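Local coordinates for protein beta-galactosidase (Geobacillus stearothermophilus, PDB 4OIF) that probably hydrolyses terminal non-reducing beta-D-galactose residues of beta-D-galactosides, working as a zinc-containing homotrimer of glycosyl hydrolase family 42, at residues A[109-114]-A[206-211]; A[122-127]-A[166-171]; A[128-133]-A[233-238]; A[227-232]-A[267-272]. One frame throughout, in Å; residues are numbered along the deposited sequence.

The four contacts show how long excursions and outer helices of one TIM-barrel domain are tied together around a zinc site. Interaction 2 holds two of the four zinc ligands, Cys123 and Cys168. Interaction 1, whose centre lies about 12 Å from that of interaction 2, joins it through Gln169 and Ser208 and borders other subunits of the trimer. On the other flank, interaction 3 meets the zinc loop where Arg130 grips Phe124 O. Interaction 4 shares helix 218-246 with interaction 3 and reaches interaction 2 through Gln231 and Thr125. Its Leu269 side chain comes within about 8 Å of the side chain of Glu158, the predicted proton donor.

Interaction 1: residues A[109-114]-A[206-211]; sequences AARVRQ and IESPSP
The guanidinium of Arg111 meets 206-211 mainly at its edge: Pro209 O and Glu207 CB lie near its plane, while Ser208 OG and Ser210 CB approach obliquely, neither over a face nor at the edge. Its straightest bond runs from Arg111 NH2 to Ser208 O, 3.0 Å long with an N-H...O angle of 166°, and this carbonyl oxygen sits close to the guanidinium plane. Arg111 NH1 gives a weak bond to Pro209 O (3.5 Å). Arg111 NH1 also turns back to Ala109 O (2.9 Å), a fold made possible by the bend at chi2 (-46°). Ser210 OG donates to the same Ala109 O (2.7 Å) from the opposite face of the carbonyl plane, so one oxygen receives two donors. Both segments belong to long beta-to-alpha excursions of the TIM barrel, those that follow strands 83-87 and 150-154, and Leu115 of the second subunit packs on Arg111. A leucine in place of Arg111 would probably leave the carbonyls of Ser208 and Pro209 without this donor and the two loops less firmly joined. Ser208 OG is hydrogen-bonded to His164, between two zinc ligands in sequence, and to Gln169; the zinc is about 9 Å from the Ser208 side chain. Ala109 CB rests against Pro211 CD at 3.7 Å.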
loop_
_atom_site.group_PDB
_atom_site.type_symbol
_atom_site.label_atom_id
_atom_site.label_comp_id
_atom_site.label_asym_id
_atom_site.label_seq_id
_atom_site.Cartn_x
_atom_site.Cartn_y
_atom_site.Cartn_z
ATOM N N ALA A 109 1.741 4.101 -18.960
ATOM C CA ALA A 109 1.268 2.764 -19.306
ATOM C C ALA A 109 -0.255 2.701 -19.294
ATOM O O ALA A 109 -0.858 2.011 -20.124
ATOM C CB ALA A 109 1.852 1.734 -18.359
ATOM N N ALA A 110 -0.869 3.434 -18.363
ATOM C CA ALA A 110 -2.332 3.485 -18.242
ATOM C C ALA A 110 -2.962 4.392 -19.285
ATOM O O ALA A 110 -4.141 4.697 -19.201
ATOM C CB ALA A 110 -2.733 3.949 -16.863
ATOM N N ARG A 111 -2.150 4.830 -20.245
ATOM C CA ARG A 111 -2.557 5.689 -21.358
ATOM C C ARG A 111 -2.967 7.123 -20.939
ATOM O O ARG A 111 -3.655 7.829 -21.678
ATOM C CB ARG A 111 -3.678 5.014 -22.158
ATOM C CG ARG A 111 -3.346 3.576 -22.619
ATOM C CD ARG A 111 -1.947 3.482 -23.226
ATOM N NE ARG A 111 -1.823 2.394 -24.193
ATOM C CZ ARG A 111 -1.091 1.299 -24.002
ATOM N NH1 ARG A 111 -0.402 1.140 -22.868
ATOM N NH2 ARG A 111 -1.041 0.365 -24.950
ATOM N N VAL A 112 -2.505 7.567 -19.776
ATOM C CA VAL A 112 -2.665 8.950 -19.373
ATOM C C VAL A 112 -1.561 9.840 -19.957
ATOM O O VAL A 112 -0.364 9.552 -19.817
ATOM C CB VAL A 112 -2.653 9.089 -17.839
ATOM C CG1 VAL A 112 -2.787 10.544 -17.437
ATOM C CG2 VAL A 112 -3.766 8.261 -17.230
ATOM N N ARG A 113 -1.960 10.920 -20.616
ATOM C CA ARG A 113 -1.005 11.930 -21.045
ATOM C C ARG A 113 -0.562 12.766 -19.840
ATOM O O ARG A 113 -1.384 13.254 -19.060
ATOM C CB ARG A 113 -1.605 12.837 -22.117
ATOM C CG ARG A 113 -0.649 13.911 -22.610
ATOM C CD ARG A 113 0.418 13.340 -23.533
ATOM N NE ARG A 113 -0.133 12.973 -24.840
ATOM C CZ ARG A 113 0.598 12.672 -25.912
ATOM N NH1 ARG A 113 1.925 12.690 -25.854
ATOM N NH2 ARG A 113 0.004 12.360 -27.052
ATOM N N GLN A 114 0.745 12.922 -19.691
ATOM C CA GLN A 114 1.300 13.675 -18.585
ATOM C C GLN A 114 1.286 15.171 -18.867
ATOM O O GLN A 114 1.284 15.594 -20.019
ATOM C CB GLN A 114 2.728 13.215 -18.316
ATOM C CG GLN A 114 2.863 11.720 -18.160
ATOM C CD GLN A 114 2.316 11.225 -16.844
ATOM O OE1 GLN A 114 2.886 11.486 -15.785
ATOM N NE2 GLN A 114 1.206 10.504 -16.902
ATOM N N ILE A 206 -1.671 -5.135 -32.109
ATOM C CA ILE A 206 -0.657 -5.177 -31.070
ATOM C C ILE A 206 -0.380 -3.799 -30.462
ATOM O O ILE A 206 0.001 -2.873 -31.164
ATOM C CB ILE A 206 0.653 -5.753 -31.615
ATOM C CG1 ILE A 206 0.402 -7.164 -32.155
ATOM C CG2 ILE A 206 1.722 -5.733 -30.529
ATOM C CD1 ILE A 206 1.536 -7.737 -32.990
ATOM N N GLU A 207 -0.602 -3.655 -29.163
ATOM C CA GLU A 207 -0.225 -2.433 -28.466
ATOM C C GLU A 207 0.664 -2.781 -27.278
ATOM O O GLU A 207 0.740 -3.940 -26.871
ATOM C CB GLU A 207 -1.466 -1.628 -28.026
ATOM C CG GLU A 207 -2.724 -2.450 -27.719
ATOM C CD GLU A 207 -4.023 -1.631 -27.809
ATOM O OE1 GLU A 207 -5.036 -2.029 -27.191
ATOM O OE2 GLU A 207 -4.035 -0.598 -28.510
ATOM N N SER A 208 1.341 -1.779 -26.738
ATOM C CA SER A 208 2.202 -1.980 -25.578
ATOM C C SER A 208 1.389 -2.506 -24.397
ATOM O O SER A 208 0.184 -2.267 -24.316
ATOM C CB SER A 208 2.887 -0.678 -25.198
ATOM O OG SER A 208 1.916 0.270 -24.804
ATOM N N PRO A 209 2.046 -3.234 -23.486
ATOM C CA PRO A 209 1.363 -3.753 -22.301
ATOM C C PRO A 209 0.810 -2.637 -21.424
ATOM O O PRO A 209 1.338 -1.527 -21.439
ATOM C CB PRO A 209 2.467 -4.530 -21.575
ATOM C CG PRO A 209 3.729 -3.911 -22.052
ATOM C CD PRO A 209 3.469 -3.605 -23.489
ATOM N N SER A 210 -0.251 -2.932 -20.680
ATOM C CA SER A 210 -0.916 -1.915 -19.893
ATOM C C SER A 210 -1.695 -2.484 -18.726
ATOM O O SER A 210 -2.319 -3.539 -18.840
ATOM C CB SER A 210 -1.860 -1.098 -20.766
ATOM O OG SER A 210 -2.532 -0.139 -19.976
ATOM N N PRO A 211 -1.649 -1.781 -17.587
ATOM C CA PRO A 211 -2.452 -2.117 -16.409
ATOM C C PRO A 211 -3.955 -2.122 -16.721
ATOM O O PRO A 211 -4.731 -2.750 -15.996
ATOM C CB PRO A 211 -2.095 -1.004 -15.411
ATOM C CG PRO A 211 -1.492 0.096 -16.249
ATOM C CD PRO A 211 -0.760 -0.636 -17.335
#

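Interaction 2: residues A[122-127]-A[166-171]; sequences HCFTSS and NLCQEA. With ZN (zinc ion), chain D.
Cys123 and Cys168 converge on one zinc ion from a loop and from the first turn of a helix. Cys168 reaches it at 2.2 Å from SG to the metal, its sulfur swung beside its own backbone N (chi1 -70°). Cys123 SG binds the zinc at 2.5 Å. The same sulfur also accepts from backbone N-H groups of its own loop: Ser126 N donates to Cys123 SG at 3.2 Å, and Thr125 N makes a weaker bond to it. Thr125 points from the loop onto the helix. It sets CG2 anti to its backbone N and OG1 beside it (chi1 -69°), so that Thr125 CG2 lies 3.8 Å from Leu167 CB, where the two side chains slant across each other, while Thr125 OG1 sits 3.2 Å from Cys168 SG and is hydrogen-bonded to Gln231. The Phe124 ring brings CE1 to 3.3 Å from Cys168 SG, an oblique sulfur-aromatic contact that is neither face-on nor edge-on. Cys163 and Cys165, just before the helix, complete the Cys4 site. Four sulfur ligands are consistent with a structural zinc rather than a catalytic one, and the amide hydrogens turned toward Cys123 would probably offset part of the negative charge gathered on the thiolates.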
loop_
_atom_site.group_PDB
_atom_site.type_symbol
_atom_site.label_atom_id
_atom_site.label_comp_id
_atom_site.label_asym_id
_atom_site.label_seq_id
_atom_site.Cartn_x
_atom_site.Cartn_y
_atom_site.Cartn_z
ATOM N N HIS A 122 10.628 12.753 -21.377
ATOM C CA HIS A 122 10.192 13.038 -22.735
ATOM C C HIS A 122 9.734 11.775 -23.462
ATOM O O HIS A 122 10.205 10.677 -23.171
ATOM C CB HIS A 122 11.335 13.659 -23.509
ATOM C CG HIS A 122 12.520 12.752 -23.635
ATOM N ND1 HIS A 122 13.416 12.547 -22.602
ATOM C CD2 HIS A 122 12.946 11.982 -24.665
ATOM C CE1 HIS A 122 14.352 11.703 -23.001
ATOM N NE2 HIS A 122 14.091 11.345 -24.247
ATOM N N CYS A 123 8.830 11.942 -24.418
ATOM C CA CYS A 123 8.504 10.887 -25.365
ATOM C C CYS A 123 9.748 10.558 -26.195
ATOM O O CYS A 123 10.312 11.445 -26.841
ATOM C CB CYS A 123 7.328 11.328 -26.262
ATOM S SG CYS A 123 7.090 10.370 -27.805
ATOM N N PHE A 124 10.194 9.306 -26.193
ATOM C CA PHE A 124 11.434 9.006 -26.894
ATOM C C PHE A 124 11.222 8.815 -28.422
ATOM O O PHE A 124 12.193 8.612 -29.172
ATOM C CB PHE A 124 12.130 7.753 -26.317
ATOM C CG PHE A 124 11.216 6.564 -26.070
ATOM C CD1 PHE A 124 10.327 6.161 -27.024
ATOM C CD2 PHE A 124 11.414 5.748 -24.950
ATOM C CE1 PHE A 124 9.543 5.054 -26.846
ATOM C CE2 PHE A 124 10.635 4.619 -24.729
ATOM C CZ PHE A 124 9.679 4.264 -25.719
ATOM N N THR A 125 9.975 8.904 -28.899
ATOM C CA THR A 125 9.705 8.728 -30.337
ATOM C C THR A 125 9.542 10.074 -31.057
ATOM O O THR A 125 9.959 10.219 -32.205
ATOM C CB THR A 125 8.443 7.858 -30.591
ATOM O OG1 THR A 125 8.690 6.496 -30.196
ATOM C CG2 THR A 125 8.076 7.847 -32.075
ATOM N N SER A 126 8.946 11.052 -30.375
ATOM C CA SER A 126 8.658 12.379 -30.953
ATOM C C SER A 126 9.751 12.936 -31.884
ATOM O O SER A 126 10.918 13.062 -31.489
ATOM C CB SER A 126 8.404 13.379 -29.832
ATOM O OG SER A 126 8.578 14.709 -30.283
ATOM N N SER A 127 9.380 13.255 -33.121
ATOM C CA SER A 127 10.361 13.747 -34.081
ATOM C C SER A 127 10.780 15.162 -33.714
ATOM O O SER A 127 11.930 15.578 -33.964
ATOM C CB SER A 127 9.811 13.704 -35.507
ATOM O OG SER A 127 8.643 14.484 -35.635
ATOM N N ASN A 166 0.636 7.181 -29.235
ATOM C CA ASN A 166 0.385 6.488 -30.496
ATOM C C ASN A 166 1.616 6.495 -31.412
ATOM O O ASN A 166 1.796 5.559 -32.214
ATOM C CB ASN A 166 -0.834 7.084 -31.198
ATOM C CG ASN A 166 -2.142 6.781 -30.462
ATOM O OD1 ASN A 166 -2.274 5.757 -29.781
ATOM N ND2 ASN A 166 -3.116 7.675 -30.600
ATOM N N LEU A 167 2.483 7.494 -31.253
ATOM C CA LEU A 167 3.744 7.545 -31.974
ATOM C C LEU A 167 4.607 6.352 -31.591
ATOM O O LEU A 167 5.145 5.628 -32.443
ATOM C CB LEU A 167 4.469 8.850 -31.662
ATOM C CG LEU A 167 3.741 10.116 -32.114
ATOM C CD1 LEU A 167 4.677 11.312 -32.047
ATOM C CD2 LEU A 167 3.201 9.939 -33.515
ATOM N N CYS A 168 4.713 6.151 -30.284
ATOM C CA CYS A 168 5.442 5.031 -29.721
ATOM C C CYS A 168 4.797 3.677 -30.043
ATOM O O CYS A 168 5.507 2.683 -30.198
ATOM C CB CYS A 168 5.582 5.218 -28.205
ATOM S SG CYS A 168 6.725 6.587 -27.731
ATOM N N GLN A 169 3.470 3.630 -30.133
ATOM C CA GLN A 169 2.784 2.390 -30.487
ATOM C C GLN A 169 3.170 2.005 -31.903
ATOM O O GLN A 169 3.462 0.825 -32.198
ATOM C CB GLN A 169 1.259 2.537 -30.384
ATOM C CG GLN A 169 0.746 2.899 -28.991
ATOM C CD GLN A 169 0.950 1.795 -27.985
ATOM O OE1 GLN A 169 0.999 0.621 -28.339
ATOM N NE2 GLN A 169 1.074 2.165 -26.715
ATOM N N GLU A 170 3.164 3.005 -32.786
ATOM C CA GLU A 170 3.522 2.728 -34.166
ATOM C C GLU A 170 4.984 2.308 -34.274
ATOM O O GLU A 170 5.304 1.341 -34.978
ATOM C CB GLU A 170 3.225 3.928 -35.062
ATOM C CG GLU A 170 1.896 3.786 -35.809
ATOM C CD GLU A 170 1.779 2.446 -36.556
ATOM O OE1 GLU A 170 2.793 1.989 -37.141
ATOM O OE2 GLU A 170 0.678 1.844 -36.555
ATOM N N ALA A 171 5.858 2.999 -33.544
ATOM C CA ALA A 171 7.280 2.648 -33.552
ATOM C C ALA A 171 7.545 1.225 -33.009
ATOM O O ALA A 171 8.422 0.510 -33.508
ATOM C CB ALA A 171 8.083 3.686 -32.759
HETATM ZN ZN ZN D . 5.694 8.471 -27.139
#

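Interaction 3: residues A[128-133]-A[233-238]; sequences VYREKT and ISFFEN
Tyr129 and Phe235 meet in the tight inner part of the contact, rim to rim, with Tyr129 CD2 3.4 Å from Phe235 CZ and the ring planes at 27°. Neither ring covers the other's face. Phe235 CG is anti to its backbone N (chi1 -173°), which carries the ring across to the neighbouring helix, where Arg130 CG lies obliquely against CD2 and Thr133 touches CZ. Arg130 then runs on, extended from CG to NE, until its guanidinium lies over Phe235 CA with one face. At its edge Arg130 NH1 donates to Ser234 OG (2.9 Å), a bond near the guanidinium plane, and NH2 adds a weak one to the same oxygen. NH2 has its stronger partner in Phe124 O of the zinc loop. An alanine at Arg130 would probably leave Ser234 OG and Phe124 O without this donor, weakening one of the ties between the helix pair and the zinc loop.

Toward Asn238 direct contact gives way to water. Asn238 ND2 makes only a weak bond to Arg130 O. Asn238 ND2 also donates to water 2 at 2.6 Å, and this water passes its hydrogens to Thr133 OG1 and Phe235 O while standing over the centre of the Phe235 ring. Farther out, water 1 accepts from Arg130 NH1 and gives a weak bond to Asn238 OD1. The segment axes come within 9.9 Å and run in similar directions, 34° apart, as expected of successive outer helices in a TIM barrel: helix 127-144 leads into strand 150-154, and helix 218-246 into strand 252-259.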
loop_
_atom_site.group_PDB
_atom_site.type_symbol
_atom_site.label_atom_id
_atom_site.label_comp_id
_atom_site.label_asym_id
_atom_site.label_seq_id
_atom_site.Cartn_x
_atom_site.Cartn_y
_atom_site.Cartn_z
ATOM N N VAL A 128 9.854 15.889 -33.102
ATOM C CA VAL A 128 10.117 17.250 -32.694
ATOM C C VAL A 128 11.197 17.286 -31.613
ATOM O O VAL A 128 12.134 18.082 -31.693
ATOM C CB VAL A 128 8.838 17.918 -32.192
ATOM C CG1 VAL A 128 9.162 19.149 -31.346
ATOM C CG2 VAL A 128 7.947 18.258 -33.367
ATOM N N TYR A 129 11.090 16.411 -30.619
ATOM C CA TYR A 129 12.047 16.452 -29.531
ATOM C C TYR A 129 13.418 15.963 -30.004
ATOM O O TYR A 129 14.456 16.496 -29.595
ATOM C CB TYR A 129 11.560 15.636 -28.331
ATOM C CG TYR A 129 12.263 16.072 -27.083
ATOM C CD1 TYR A 129 12.222 17.405 -26.679
ATOM C CD2 TYR A 129 13.006 15.177 -26.329
ATOM C CE1 TYR A 129 12.883 17.828 -25.547
ATOM C CE2 TYR A 129 13.668 15.591 -25.188
ATOM C CZ TYR A 129 13.607 16.915 -24.804
ATOM O OH TYR A 129 14.263 17.324 -23.663
ATOM N N ARG A 130 13.416 14.966 -30.882
ATOM C CA ARG A 130 14.651 14.479 -31.487
ATOM C C ARG A 130 15.365 15.594 -32.253
ATOM O O ARG A 130 16.585 15.791 -32.103
ATOM C CB ARG A 130 14.360 13.281 -32.401
ATOM C CG ARG A 130 14.173 11.995 -31.622
ATOM C CD ARG A 130 13.626 10.856 -32.459
ATOM N NE ARG A 130 13.457 9.654 -31.637
ATOM C CZ ARG A 130 14.282 8.611 -31.652
ATOM N NH1 ARG A 130 15.331 8.604 -32.466
ATOM N NH2 ARG A 130 14.049 7.566 -30.867
ATOM N N GLU A 131 14.591 16.355 -33.025
ATOM C CA GLU A 131 15.143 17.476 -33.783
ATOM C C GLU A 131 15.627 18.651 -32.917
ATOM O O GLU A 131 16.708 19.193 -33.161
ATOM C CB GLU A 131 14.118 17.967 -34.805
ATOM C CG GLU A 131 13.970 17.008 -35.986
ATOM C CD GLU A 131 12.814 17.353 -36.917
ATOM O OE1 GLU A 131 12.314 18.501 -36.861
ATOM O OE2 GLU A 131 12.406 16.464 -37.706
ATOM N N LYS A 132 14.851 19.043 -31.913
ATOM C CA LYS A 132 15.252 20.167 -31.077
ATOM C C LYS A 132 16.476 19.818 -30.221
ATOM O O LYS A 132 17.405 20.652 -30.086
ATOM C CB LYS A 132 14.086 20.625 -30.205
ATOM C CG LYS A 132 12.915 21.210 -31.004
ATOM C CD LYS A 132 12.687 22.683 -30.688
ATOM C CE LYS A 132 11.637 23.305 -31.612
ATOM N NZ LYS A 132 12.099 23.468 -33.035
ATOM N N THR A 133 16.509 18.598 -29.677
ATOM C CA THR A 133 17.664 18.207 -28.886
ATOM C C THR A 133 18.885 18.058 -29.787
ATOM O O THR A 133 19.976 18.525 -29.443
ATOM C CB THR A 133 17.427 16.901 -28.100
ATOM O OG1 THR A 133 17.115 15.841 -29.006
ATOM C CG2 THR A 133 16.288 17.076 -27.100
ATOM N N ILE A 233 18.166 4.132 -26.920
ATOM C CA ILE A 233 19.470 4.186 -27.576
ATOM C C ILE A 233 19.408 4.946 -28.902
ATOM O O ILE A 233 20.263 5.784 -29.184
ATOM C CB ILE A 233 20.026 2.794 -27.831
ATOM C CG1 ILE A 233 20.280 2.089 -26.504
ATOM C CG2 ILE A 233 21.319 2.877 -28.632
ATOM C CD1 ILE A 233 20.945 0.708 -26.662
ATOM N N SER A 234 18.382 4.674 -29.698
ATOM C CA SER A 234 18.131 5.419 -30.933
ATOM C C SER A 234 18.029 6.937 -30.673
ATOM O O SER A 234 18.601 7.749 -31.435
ATOM C CB SER A 234 16.858 4.896 -31.611
ATOM O OG SER A 234 16.321 5.830 -32.536
ATOM N N PHE A 235 17.323 7.314 -29.600
ATOM C CA PHE A 235 17.247 8.723 -29.212
ATOM C C PHE A 235 18.628 9.272 -28.915
ATOM O O PHE A 235 18.968 10.394 -29.310
ATOM C CB PHE A 235 16.348 8.918 -27.993
ATOM C CG PHE A 235 16.094 10.365 -27.642
ATOM C CD1 PHE A 235 17.006 11.087 -26.878
ATOM C CD2 PHE A 235 14.927 11.002 -28.058
ATOM C CE1 PHE A 235 16.769 12.428 -26.555
ATOM C CE2 PHE A 235 14.679 12.338 -27.730
ATOM C CZ PHE A 235 15.609 13.052 -26.978
ATOM N N PHE A 236 19.415 8.480 -28.194
ATOM C CA PHE A 236 20.784 8.860 -27.864
ATOM C C PHE A 236 21.649 9.113 -29.118
ATOM O O PHE A 236 22.398 10.090 -29.193
ATOM C CB PHE A 236 21.417 7.770 -26.996
ATOM C CG PHE A 236 22.913 7.815 -26.948
ATOM C CD1 PHE A 236 23.567 8.596 -26.003
ATOM C CD2 PHE A 236 23.673 7.064 -27.836
ATOM C CE1 PHE A 236 24.956 8.641 -25.949
ATOM C CE2 PHE A 236 25.065 7.103 -27.790
ATOM C CZ PHE A 236 25.708 7.894 -26.847
ATOM N N GLU A 237 21.558 8.204 -30.078
ATOM C CA GLU A 237 22.334 8.273 -31.300
ATOM C C GLU A 237 21.953 9.532 -32.040
ATOM O O GLU A 237 22.814 10.293 -32.549
ATOM C CB GLU A 237 22.084 7.030 -32.158
ATOM C CG GLU A 237 22.738 5.772 -31.611
ATOM C CD GLU A 237 24.262 5.811 -31.755
ATOM O OE1 GLU A 237 24.733 6.605 -32.606
ATOM O OE2 GLU A 237 24.981 5.058 -31.036
ATOM N N ASN A 238 20.646 9.769 -32.059
ATOM C CA ASN A 238 20.159 10.991 -32.644
ATOM C C ASN A 238 20.766 12.213 -31.984
ATOM O O ASN A 238 21.164 13.156 -32.675
ATOM C CB ASN A 238 18.649 11.088 -32.564
ATOM C CG ASN A 238 18.138 12.302 -33.279
ATOM O OD1 ASN A 238 18.054 12.299 -34.502
ATOM N ND2 ASN A 238 17.817 13.357 -32.533
HETATM O O HOH W 1 15.499 10.182 -35.089
HETATM O O HOH W 2 17.556 13.219 -29.952
#

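Interaction 4: residues A[227-232]-A[267-272]; sequences FVTDQT and QGLDYS
Thr229 accepts a nearly straight hydrogen bond from Asp270 N: the amide nitrogen stands 3.0 Å from Thr229 OG1, with an N-H...O angle of 168°. Beside it Leu269 presses its methyls onto the helix. Leu269 and Thr232 reach toward each other tip to tip, with CD2 of the leucine 3.7 Å from Thr232 OG1, and the same methyl packs on Thr229 CA. The other branch of Thr229, CG2, lies slantwise against Asp270 CB. A water fills out this first shell, 2.7 Å from Thr229 OG1 and donating to Gly268 O, so Thr229 OG1 is held from two directions.

The next shell fixes these groups in place. Thr232 has OG1 beside its backbone N (chi1 -66°), within reach of the carbonyl one turn back, and donates to Val228 O at 2.8 Å. That oxygen also takes the helical bond from Thr232 N, on the opposite face of its plane. Across the contact Asp270 is the N-cap of helix 271-274: its OD1 accepts from Ser272 N (3.1 Å) and from Ser272 OG, both on one face of the carboxylate.

Farther out, Trp423 of helix 419-427 packs on Thr229 and Asp270, and Trp419 of the same helix on Asp270. This buried contact thus wedges the loop between strands 264-265 and 282-284 against barrel helix 218-246, with helix 419-427, in the trimerisation-domain sequence, beside it.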
loop_
_atom_site.group_PDB
_atom_site.type_symbol
_atom_site.label_atom_id
_atom_site.label_comp_id
_atom_site.label_asym_id
_atom_site.label_seq_id
_atom_site.Cartn_x
_atom_site.Cartn_y
_atom_site.Cartn_z
ATOM N N PHE A 227 12.223 -2.991 -26.625
ATOM C CA PHE A 227 11.961 -1.854 -27.486
ATOM C C PHE A 227 12.226 -0.557 -26.757
ATOM O O PHE A 227 12.668 0.396 -27.354
ATOM C CB PHE A 227 10.526 -1.848 -28.003
ATOM C CG PHE A 227 10.099 -0.513 -28.556
ATOM C CD1 PHE A 227 10.475 -0.126 -29.826
ATOM C CD2 PHE A 227 9.348 0.360 -27.795
ATOM C CE1 PHE A 227 10.094 1.107 -30.334
ATOM C CE2 PHE A 227 8.973 1.587 -28.293
ATOM C CZ PHE A 227 9.340 1.961 -29.566
ATOM N N VAL A 228 11.934 -0.515 -25.469
ATOM C CA VAL A 228 12.175 0.682 -24.686
ATOM C C VAL A 228 13.675 0.976 -24.684
ATOM O O VAL A 228 14.108 2.133 -24.918
ATOM C CB VAL A 228 11.635 0.527 -23.245
ATOM C CG1 VAL A 228 12.185 1.633 -22.340
ATOM C CG2 VAL A 228 10.101 0.513 -23.261
ATOM N N THR A 229 14.466 -0.072 -24.456
ATOM C CA THR A 229 15.915 0.082 -24.552
ATOM C C THR A 229 16.366 0.577 -25.939
ATOM O O THR A 229 17.075 1.588 -26.050
ATOM C CB THR A 229 16.642 -1.234 -24.229
ATOM O OG1 THR A 229 16.589 -1.455 -22.817
ATOM C CG2 THR A 229 18.108 -1.165 -24.664
ATOM N N ASP A 230 15.930 -0.116 -26.987
ATOM C CA ASP A 230 16.314 0.244 -28.345
ATOM C C ASP A 230 15.915 1.668 -28.719
ATOM O O ASP A 230 16.690 2.390 -29.318
ATOM C CB ASP A 230 15.712 -0.732 -29.352
ATOM C CG ASP A 230 16.510 -2.020 -29.462
ATOM O OD1 ASP A 230 17.620 -2.080 -28.894
ATOM O OD2 ASP A 230 16.030 -2.970 -30.120
ATOM N N GLN A 231 14.710 2.075 -28.362
ATOM C CA GLN A 231 14.230 3.379 -28.731
ATOM C C GLN A 231 14.956 4.468 -27.941
ATOM O O GLN A 231 15.234 5.564 -28.477
ATOM C CB GLN A 231 12.706 3.451 -28.535
ATOM C CG GLN A 231 12.060 4.690 -29.151
ATOM C CD GLN A 231 12.028 4.722 -30.656
ATOM O OE1 GLN A 231 12.964 4.300 -31.329
ATOM N NE2 GLN A 231 10.935 5.249 -31.201
ATOM N N THR A 232 15.306 4.151 -26.693
ATOM C CA THR A 232 16.144 5.049 -25.892
ATOM C C THR A 232 17.528 5.242 -26.543
ATOM O O THR A 232 17.989 6.377 -26.732
ATOM C CB THR A 232 16.308 4.514 -24.457
ATOM O OG1 THR A 232 15.043 4.554 -23.800
ATOM C CG2 THR A 232 17.289 5.344 -23.666
ATOM N N GLN A 267 17.172 -1.321 -13.646
ATOM C CA GLN A 267 16.298 -2.296 -14.276
ATOM C C GLN A 267 15.567 -1.735 -15.477
ATOM O O GLN A 267 14.989 -2.490 -16.250
ATOM C CB GLN A 267 15.286 -2.837 -13.268
ATOM C CG GLN A 267 15.886 -3.824 -12.285
ATOM C CD GLN A 267 16.790 -4.811 -12.991
ATOM O OE1 GLN A 267 16.317 -5.707 -13.699
ATOM N NE2 GLN A 267 18.103 -4.632 -12.833
ATOM N N GLY A 268 15.612 -0.417 -15.649
ATOM C CA GLY A 268 14.850 0.236 -16.699
ATOM C C GLY A 268 15.412 0.163 -18.108
ATOM O O GLY A 268 14.703 0.432 -19.080
ATOM N N LEU A 269 16.688 -0.189 -18.224
ATOM C CA LEU A 269 17.364 -0.223 -19.521
ATOM C C LEU A 269 18.416 -1.324 -19.541
ATOM O O LEU A 269 19.048 -1.614 -18.525
ATOM C CB LEU A 269 18.019 1.127 -19.823
ATOM C CG LEU A 269 17.123 2.332 -20.089
ATOM C CD1 LEU A 269 17.951 3.605 -20.130
ATOM C CD2 LEU A 269 16.348 2.139 -21.389
ATOM N N ASP A 270 18.597 -1.948 -20.694
ATOM C CA ASP A 270 19.630 -2.961 -20.836
ATOM C C ASP A 270 20.986 -2.283 -21.095
ATOM O O ASP A 270 21.319 -1.938 -22.230
ATOM C CB ASP A 270 19.273 -3.926 -21.961
ATOM C CG ASP A 270 20.184 -5.130 -22.003
ATOM O OD1 ASP A 270 21.206 -5.142 -21.289
ATOM O OD2 ASP A 270 19.875 -6.075 -22.756
ATOM N N TYR A 271 21.766 -2.093 -20.037
ATOM C CA TYR A 271 23.039 -1.396 -20.168
ATOM C C TYR A 271 24.080 -2.207 -20.934
ATOM O O TYR A 271 25.055 -1.646 -21.434
ATOM C CB TYR A 271 23.594 -1.036 -18.794
ATOM C CG TYR A 271 22.914 0.122 -18.118
ATOM C CD1 TYR A 271 22.227 1.079 -18.857
ATOM C CD2 TYR A 271 22.956 0.258 -16.736
ATOM C CE1 TYR A 271 21.609 2.140 -18.240
ATOM C CE2 TYR A 271 22.338 1.310 -16.111
ATOM C CZ TYR A 271 21.670 2.253 -16.867
ATOM O OH TYR A 271 21.065 3.311 -16.231
ATOM N N SER A 272 23.893 -3.524 -21.022
ATOM C CA SER A 272 24.867 -4.347 -21.730
ATOM C C SER A 272 24.791 -4.028 -23.221
ATOM O O SER A 272 25.745 -4.229 -23.965
ATOM C CB SER A 272 24.633 -5.835 -21.484
ATOM O OG SER A 272 23.532 -6.317 -22.215
HETATM O O HOH W 3 14.349 -1.160 -21.328
#